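Local coordinates for DUF596 domain-containing protein (Neisseria meningitidis, PDB 2O5H) that is of unknown function but adopts an alpha-beta fold and belongs to a family of conserved bacterial proteins, with two chains in its assembly, at residues I87-I97 and D109-A120. Numbering follows the deposited sequence. Where two conformers were deposited one is given.
Sequences IFREVWPEYEI and DIGMWLTVEAPA
Trp113, Pro119 and Ile110 pack against Phe88, Trp92 and Pro93 in a largely apolar contact that joins the C-terminal end of helix 81-91 and the loop after it to helix 110-116 and the loop leading into strand 121-125. The axes of the 87-91 and 110-116 segments approach to 13.1 Å, and rings and aliphatic tips fill the interval. Three CH-pi contacts form: Pro119 CG sits over the centre of the Phe88 ring, 3.8 Å from its centroid; Pro93 CG lies over the face of the Trp113 five-membered ring, 3.8 Å from its centroid; and, in one of two Ile110 conformers, Ile110 CD1 lies over the Trp92 six-membered ring. In that conformer CG1 is trans to the backbone N (chi1 -177°), which brings CD1 onto the same face of Trp92 as Pro93 CD, with Ile110 CD1 3.6 Å from Pro93 CD. The two indoles meet obliquely, planes at 71°, while Val91 CG2 abuts the edge of Trp113. Phe55 and Phe56 of helix 48-64 also meet the Trp92 ring, adding to the aromatic cluster. At the far end, Ile110 N donates to Glu96 O (2.9 Å), beside a single backbone bridge between Ile97 and Asp109. Asp109 N-caps the helix, its OD1 accepting from Met112 N at 2.9 Å, and the Glu96 carboxylate forms salt bridges with Lys42 and Lys51. Cohesion therefore rests mainly on ring faces and aliphatic carbons, with one backbone hydrogen bond anchoring the start of helix 110-116 to the loop.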
loop_
_atom_site.group_PDB
_atom_site.type_symbol
_atom_site.label_atom_id
_atom_site.label_comp_id
_atom_site.label_asym_id
_atom_site.label_seq_id
_atom_site.Cartn_x
_atom_site.Cartn_y
_atom_site.Cartn_z
ATOM N N ILE A 87 16.310 -4.683 -12.394
ATOM C CA ILE A 87 16.670 -5.294 -11.119
ATOM C C ILE A 87 15.431 -6.007 -10.536
ATOM O O ILE A 87 15.489 -7.194 -10.168
ATOM C CB ILE A 87 17.268 -4.181 -10.179
ATOM C CG1 ILE A 87 18.691 -3.844 -10.674
ATOM C CG2 ILE A 87 17.230 -4.577 -8.629
ATOM C CD1 ILE A 87 19.340 -2.597 -9.999
ATOM N N PHE A 88 14.311 -5.297 -10.528
ATOM C CA PHE A 88 13.043 -5.866 -10.065
ATOM C C PHE A 88 12.463 -6.958 -10.975
ATOM O O PHE A 88 12.066 -8.003 -10.473
ATOM C CB PHE A 88 12.020 -4.747 -9.867
ATOM C CG PHE A 88 12.106 -4.071 -8.513
ATOM C CD1 PHE A 88 13.219 -3.274 -8.160
ATOM C CD2 PHE A 88 11.063 -4.223 -7.584
ATOM C CE1 PHE A 88 13.298 -2.656 -6.890
ATOM C CE2 PHE A 88 11.133 -3.596 -6.306
ATOM C CZ PHE A 88 12.239 -2.809 -5.968
ATOM N N ARG A 89 12.434 -6.725 -12.287
ATOM C CA ARG A 89 11.991 -7.765 -13.240
ATOM C C ARG A 89 12.753 -9.089 -13.105
ATOM O O ARG A 89 12.147 -10.174 -13.198
ATOM C CB ARG A 89 12.015 -7.259 -14.697
ATOM C CG ARG A 89 10.763 -6.426 -15.018
ATOM C CD ARG A 89 10.646 -6.171 -16.480
ATOM N NE ARG A 89 9.694 -5.120 -16.795
ATOM C CZ ARG A 89 8.397 -5.309 -17.031
ATOM N NH1 ARG A 89 7.862 -6.525 -16.978
ATOM N NH2 ARG A 89 7.632 -4.255 -17.311
ATOM N N GLU A 90 14.055 -9.010 -12.842
ATOM C CA GLU A 90 14.864 -10.205 -12.772
ATOM C C GLU A 90 14.437 -11.163 -11.674
ATOM O O GLU A 90 14.688 -12.355 -11.791
ATOM C CB GLU A 90 16.369 -9.863 -12.665
ATOM C CG GLU A 90 16.893 -9.367 -14.009
ATOM C CD GLU A 90 18.399 -9.447 -14.163
ATOM O OE1 GLU A 90 19.065 -10.133 -13.351
ATOM O OE2 GLU A 90 18.922 -8.825 -15.114
ATOM N N VAL A 91 13.763 -10.651 -10.638
ATOM C CA VAL A 91 13.409 -11.442 -9.457
ATOM C C VAL A 91 11.882 -11.413 -9.219
ATOM O O VAL A 91 11.378 -11.924 -8.222
ATOM C CB VAL A 91 14.167 -10.910 -8.177
ATOM C CG1 VAL A 91 15.650 -11.226 -8.255
ATOM C CG2 VAL A 91 13.966 -9.398 -7.998
ATOM N N TRP A 92 11.154 -10.818 -10.163
ATOM C CA TRP A 92 9.713 -10.653 -10.027
ATOM C C TRP A 92 9.056 -12.039 -9.926
ATOM O O TRP A 92 9.349 -12.938 -10.723
ATOM C CB TRP A 92 9.163 -9.904 -11.246
ATOM C CG TRP A 92 7.778 -9.392 -11.061
ATOM C CD1 TRP A 92 6.619 -9.931 -11.560
ATOM C CD2 TRP A 92 7.415 -8.214 -10.340
ATOM N NE1 TRP A 92 5.539 -9.132 -11.176
ATOM C CE2 TRP A 92 6.013 -8.067 -10.444
ATOM C CE3 TRP A 92 8.149 -7.261 -9.600
ATOM C CZ2 TRP A 92 5.313 -7.023 -9.804
ATOM C CZ3 TRP A 92 7.441 -6.178 -8.994
ATOM C CH2 TRP A 92 6.049 -6.072 -9.122
ATOM N N PRO A 93 8.144 -12.219 -8.948
ATOM C CA PRO A 93 7.435 -13.508 -8.847
ATOM C C PRO A 93 6.756 -13.951 -10.142
ATOM O O PRO A 93 6.254 -13.108 -10.915
ATOM C CB PRO A 93 6.341 -13.199 -7.814
ATOM C CG PRO A 93 7.036 -12.183 -6.885
ATOM C CD PRO A 93 7.655 -11.263 -7.928
ATOM N N GLU A 94 6.668 -15.273 -10.309
ATOM C CA GLU A 94 6.023 -15.878 -11.453
ATOM C C GLU A 94 4.503 -15.814 -11.419
ATOM O O GLU A 94 3.883 -15.915 -12.452
ATOM C CB GLU A 94 6.484 -17.320 -11.600
ATOM C CG GLU A 94 7.953 -17.462 -12.054
ATOM C CD GLU A 94 8.338 -18.924 -12.316
ATOM O OE1 GLU A 94 7.961 -19.792 -11.522
ATOM O OE2 GLU A 94 8.972 -19.215 -13.342
ATOM N N TYR A 95 3.920 -15.646 -10.234
ATOM C CA TYR A 95 2.458 -15.687 -10.054
ATOM C C TYR A 95 2.152 -14.623 -9.042
ATOM O O TYR A 95 3.001 -14.287 -8.216
ATOM C CB TYR A 95 1.979 -17.061 -9.517
ATOM C CG TYR A 95 2.270 -18.201 -10.465
ATOM C CD1 TYR A 95 1.377 -18.514 -11.517
ATOM C CD2 TYR A 95 3.440 -18.942 -10.349
ATOM C CE1 TYR A 95 1.656 -19.499 -12.387
ATOM C CE2 TYR A 95 3.728 -19.948 -11.227
ATOM C CZ TYR A 95 2.825 -20.221 -12.242
ATOM O OH TYR A 95 3.087 -21.217 -13.121
ATOM N N GLU A 96 0.939 -14.072 -9.112
ATOM C CA GLU A 96 0.529 -13.004 -8.202
ATOM C C GLU A 96 0.448 -13.603 -6.799
ATOM O O GLU A 96 0.781 -12.947 -5.799
ATOM C CB GLU A 96 -0.835 -12.449 -8.631
ATOM C CG GLU A 96 -1.254 -11.208 -7.881
ATOM C CD GLU A 96 -2.585 -10.625 -8.423
ATOM O OE1 GLU A 96 -3.016 -11.008 -9.537
ATOM O OE2 GLU A 96 -3.169 -9.770 -7.738
ATOM N N ILE A 97 0.059 -14.876 -6.734
ATOM C CA ILE A 97 -0.014 -15.589 -5.466
ATOM C C ILE A 97 0.801 -16.886 -5.519
ATOM O O ILE A 97 0.547 -17.743 -6.341
ATOM C CB ILE A 97 -1.497 -15.883 -5.113
ATOM C CG1 ILE A 97 -2.281 -14.567 -5.010
ATOM C CG2 ILE A 97 -1.594 -16.754 -3.839
ATOM C CD1 ILE A 97 -3.751 -14.731 -4.685
ATOM N N ASP A 109 1.887 -13.543 -1.523
ATOM C CA ASP A 109 1.479 -12.818 -2.695
ATOM C C ASP A 109 2.433 -11.688 -3.047
ATOM O O ASP A 109 3.362 -11.428 -2.300
ATOM C CB ASP A 109 0.018 -12.358 -2.575
ATOM C CG ASP A 109 -0.214 -11.356 -1.459
ATOM O OD1 ASP A 109 0.725 -10.671 -0.999
ATOM O OD2 ASP A 109 -1.388 -11.253 -1.046
ATOM N N ILE A 110 2.190 -11.017 -4.164
ATOM C CA ILE A 110 3.091 -9.966 -4.632
ATOM C C ILE A 110 3.194 -8.780 -3.657
ATOM O O ILE A 110 4.256 -8.181 -3.529
ATOM C CB ILE A 110 2.671 -9.473 -6.037
ATOM C CG1 ILE A 110 3.647 -8.424 -6.565
ATOM C CG2 ILE A 110 1.232 -9.013 -6.043
ATOM C CD1 ILE A 110 4.921 -9.060 -6.975
ATOM N N GLY A 111 2.078 -8.425 -3.018
ATOM C CA GLY A 111 2.093 -7.431 -1.935
ATOM C C GLY A 111 3.096 -7.787 -0.833
ATOM O O GLY A 111 3.894 -6.943 -0.385
HETATM N N MSE A 112 3.043 -9.034 -0.369
HETATM C CA MSE A 112 3.954 -9.490 0.689
HETATM C C MSE A 112 5.408 -9.482 0.240
HETATM O O MSE A 112 6.292 -9.063 0.990
HETATM C CB MSE A 112 3.583 -10.892 1.133
HETATM C CG MSE A 112 2.257 -10.900 1.846
HETATM SE SE MSE A 112 1.665 -12.698 2.339
HETATM C CE MSE A 112 -0.247 -12.357 2.379
ATOM N N TRP A 113 5.650 -9.954 -0.988
ATOM C CA TRP A 113 6.997 -9.917 -1.595
ATOM C C TRP A 113 7.581 -8.482 -1.619
ATOM O O TRP A 113 8.763 -8.234 -1.255
ATOM C CB TRP A 113 6.923 -10.546 -3.004
ATOM C CG TRP A 113 8.257 -10.684 -3.709
ATOM C CD1 TRP A 113 9.123 -11.715 -3.617
ATOM C CD2 TRP A 113 8.852 -9.731 -4.609
ATOM N NE1 TRP A 113 10.246 -11.465 -4.390
ATOM C CE2 TRP A 113 10.095 -10.251 -5.009
ATOM C CE3 TRP A 113 8.433 -8.493 -5.132
ATOM C CZ2 TRP A 113 10.929 -9.593 -5.939
ATOM C CZ3 TRP A 113 9.271 -7.814 -5.999
ATOM C CH2 TRP A 113 10.512 -8.382 -6.412
ATOM N N LEU A 114 6.748 -7.538 -2.023
ATOM C CA LEU A 114 7.128 -6.121 -2.052
ATOM C C LEU A 114 7.350 -5.541 -0.646
ATOM O O LEU A 114 8.044 -4.552 -0.494
ATOM C CB LEU A 114 6.107 -5.321 -2.842
ATOM C CG LEU A 114 6.151 -5.452 -4.392
ATOM C CD1 LEU A 114 4.924 -4.752 -4.994
ATOM C CD2 LEU A 114 7.489 -4.864 -4.964
ATOM N N THR A 115 6.821 -6.214 0.369
ATOM C CA THR A 115 7.053 -5.836 1.784
ATOM C C THR A 115 8.321 -6.406 2.366
ATOM O O THR A 115 8.995 -5.721 3.128
ATOM C CB THR A 115 5.893 -6.247 2.647
ATOM O OG1 THR A 115 4.714 -5.719 2.081
ATOM C CG2 THR A 115 6.029 -5.753 4.128
ATOM N N VAL A 116 8.652 -7.664 2.063
ATOM C CA VAL A 116 9.722 -8.294 2.807
ATOM C C VAL A 116 10.846 -8.873 1.947
ATOM O O VAL A 116 11.886 -9.242 2.491
ATOM C CB VAL A 116 9.201 -9.374 3.844
ATOM C CG1 VAL A 116 8.298 -8.752 4.920
ATOM C CG2 VAL A 116 8.490 -10.567 3.126
ATOM N N GLU A 117 10.690 -8.938 0.628
ATOM C CA GLU A 117 11.798 -9.501 -0.151
ATOM C C GLU A 117 12.140 -8.698 -1.400
ATOM O O GLU A 117 12.865 -9.182 -2.229
ATOM C CB GLU A 117 11.562 -10.980 -0.553
ATOM C CG GLU A 117 10.437 -11.667 0.075
ATOM C CD GLU A 117 10.483 -13.172 -0.100
ATOM O OE1 GLU A 117 10.763 -13.654 -1.215
ATOM O OE2 GLU A 117 10.229 -13.867 0.901
ATOM N N ALA A 118 11.630 -7.477 -1.517
ATOM C CA ALA A 118 11.973 -6.571 -2.635
ATOM C C ALA A 118 13.476 -6.272 -2.675
ATOM O O ALA A 118 14.140 -6.277 -1.612
ATOM C CB ALA A 118 11.163 -5.250 -2.507
ATOM N N PRO A 119 14.042 -6.077 -3.882
ATOM C CA PRO A 119 15.445 -5.593 -4.010
ATOM C C PRO A 119 15.759 -4.311 -3.214
ATOM O O PRO A 119 16.884 -4.150 -2.660
ATOM C CB PRO A 119 15.578 -5.305 -5.526
ATOM C CG PRO A 119 14.569 -6.144 -6.169
ATOM C CD PRO A 119 13.443 -6.396 -5.199
ATOM N N ALA A 120 14.758 -3.431 -3.131
ATOM C CA ALA A 120 14.873 -2.169 -2.436
ATOM C C ALA A 120 13.489 -1.615 -2.057
ATOM O O ALA A 120 12.432 -2.175 -2.464
ATOM C CB ALA A 120 15.654 -1.180 -3.282
#